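Local coordinates for protein meta cleavage compound hydrolase (Janthinobacterium, PDB 1J1I) that hydrolyses a carbon-carbon bond of the ring-opened meta-cleavage product of carbazole degradation, probably releasing anthranilate, as a serine hydrolase of the alpha/beta-hydrolase fold, at residues A[175-179]-A[180-184]. Residues are numbered along the deposited sequence; the frame is centred on the assembly and turned at random.
Sequences FKIDD and AMINS
The F175 ring meets M181 at its edge, where the methyl CE lies near the ring plane 4.2 Å from CZ, while the carboxylate of D178 receives M181 N from above its plane. The latter bond is the capping bond of a helix N-terminus: D178 is the N-cap of helix 179-190 in this alpha/beta hydrolase. With CG anti to the backbone N (chi1 176°), D178 sends OD2 forward to the start of the helix, 3.1 Å from M181 N. That amide also makes a weak bond to D178 O, which accepts more squarely from I182 N at 3.0 Å. On the apolar side, I177 CG2 presses tightly on I182 CG1, 3.5 Å away, and both isoleucines rest on V167 of helix 160-170. F175 reaches I265 and E266, its side chain about 10 Å from that of H261, probably an active-site residue. N183 folds back along the helix beside D179 O, and its OD1 accepts from R160 NE. Replacing N183 with a leucine would probably leave R160 NE without this acceptor and weaken the tie between the two helices. The next helical bond, from N183 N to D179 O, is nearly straight at 2.7 Å, with an N-H...O angle of 169°.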
loop_
_atom_site.group_PDB
_atom_site.type_symbol
_atom_site.label_atom_id
_atom_site.label_comp_id
_atom_site.label_asym_id
_atom_site.label_seq_id
_atom_site.Cartn_x
_atom_site.Cartn_y
_atom_site.Cartn_z
ATOM N N PHE A 175 10.567 -17.578 4.359
ATOM C CA PHE A 175 11.376 -17.517 3.148
ATOM C C PHE A 175 12.173 -18.805 2.929
ATOM O O PHE A 175 12.899 -19.255 3.813
ATOM C CB PHE A 175 12.337 -16.326 3.219
ATOM C CG PHE A 175 13.129 -16.113 1.963
ATOM C CD1 PHE A 175 12.502 -15.694 0.794
ATOM C CD2 PHE A 175 14.500 -16.351 1.940
ATOM C CE1 PHE A 175 13.230 -15.513 -0.382
ATOM C CE2 PHE A 175 15.237 -16.174 0.770
ATOM C CZ PHE A 175 14.601 -15.754 -0.394
ATOM N N LYS A 176 12.027 -19.389 1.743
ATOM C CA LYS A 176 12.736 -20.616 1.396
ATOM C C LYS A 176 14.037 -20.290 0.664
ATOM O O LYS A 176 14.025 -19.694 -0.417
ATOM C CB LYS A 176 11.857 -21.503 0.509
ATOM C CG LYS A 176 12.540 -22.782 0.042
ATOM C CD LYS A 176 11.658 -23.575 -0.916
ATOM C CE LYS A 176 12.353 -24.849 -1.380
ATOM N NZ LYS A 176 11.505 -25.655 -2.302
ATOM N N ILE A 177 15.158 -20.679 1.259
ATOM C CA ILE A 177 16.464 -20.430 0.665
ATOM C C ILE A 177 16.618 -21.189 -0.651
ATOM O O ILE A 177 16.178 -22.332 -0.775
ATOM C CB ILE A 177 17.595 -20.865 1.615
ATOM C CG1 ILE A 177 17.466 -20.133 2.954
ATOM C CG2 ILE A 177 18.945 -20.582 0.976
ATOM C CD1 ILE A 177 17.614 -18.629 2.859
ATOM N N ASP A 178 17.242 -20.544 -1.632
ATOM C CA ASP A 178 17.471 -21.153 -2.939
ATOM C C ASP A 178 18.969 -21.215 -3.228
ATOM O O ASP A 178 19.584 -20.204 -3.559
ATOM C CB ASP A 178 16.772 -20.341 -4.030
ATOM C CG ASP A 178 17.045 -20.876 -5.421
ATOM O OD1 ASP A 178 16.687 -22.042 -5.691
ATOM O OD2 ASP A 178 17.619 -20.134 -6.245
ATOM N N ASP A 179 19.546 -22.407 -3.098
ATOM C CA ASP A 179 20.973 -22.614 -3.331
ATOM C C ASP A 179 21.546 -21.824 -4.508
ATOM O O ASP A 179 22.585 -21.175 -4.381
ATOM C CB ASP A 179 21.256 -24.103 -3.534
ATOM C CG ASP A 179 21.221 -24.881 -2.237
ATOM O OD1 ASP A 179 21.256 -26.127 -2.293
ATOM O OD2 ASP A 179 21.167 -24.245 -1.163
ATOM N N ALA A 180 20.871 -21.886 -5.651
ATOM C CA ALA A 180 21.322 -21.173 -6.839
ATOM C C ALA A 180 21.512 -19.693 -6.527
ATOM O O ALA A 180 22.517 -19.090 -6.906
ATOM C CB ALA A 180 20.312 -21.345 -7.964
ATOM N N MET A 181 20.538 -19.114 -5.833
ATOM C CA MET A 181 20.589 -17.704 -5.467
ATOM C C MET A 181 21.726 -17.447 -4.483
ATOM O O MET A 181 22.411 -16.427 -4.564
ATOM C CB MET A 181 19.246 -17.272 -4.867
ATOM C CG MET A 181 19.202 -15.824 -4.410
ATOM S SD MET A 181 19.840 -15.607 -2.740
ATOM C CE MET A 181 18.394 -14.937 -1.914
ATOM N N ILE A 182 21.928 -18.379 -3.556
ATOM C CA ILE A 182 22.998 -18.254 -2.575
ATOM C C ILE A 182 24.361 -18.317 -3.266
ATOM O O ILE A 182 25.237 -17.491 -3.001
ATOM C CB ILE A 182 22.926 -19.383 -1.516
ATOM C CG1 ILE A 182 21.699 -19.183 -0.624
ATOM C CG2 ILE A 182 24.199 -19.392 -0.670
ATOM C CD1 ILE A 182 21.755 -17.920 0.228
ATOM N N ASN A 183 24.536 -19.292 -4.154
ATOM C CA ASN A 183 25.805 -19.451 -4.864
ATOM C C ASN A 183 26.134 -18.226 -5.705
ATOM O O ASN A 183 27.277 -17.772 -5.730
ATOM C CB ASN A 183 25.773 -20.687 -5.771
ATOM C CG ASN A 183 25.479 -21.963 -5.009
ATOM O OD1 ASN A 183 25.913 -22.133 -3.870
ATOM N ND2 ASN A 183 24.748 -22.873 -5.640
ATOM N N SER A 184 25.131 -17.699 -6.397
ATOM C CA SER A 184 25.323 -16.525 -7.240
ATOM C C SER A 184 25.797 -15.333 -6.410
ATOM O O SER A 184 26.774 -14.671 -6.765
ATOM C CB SER A 184 24.017 -16.180 -7.960
ATOM O OG SER A 184 24.191 -15.091 -8.849
#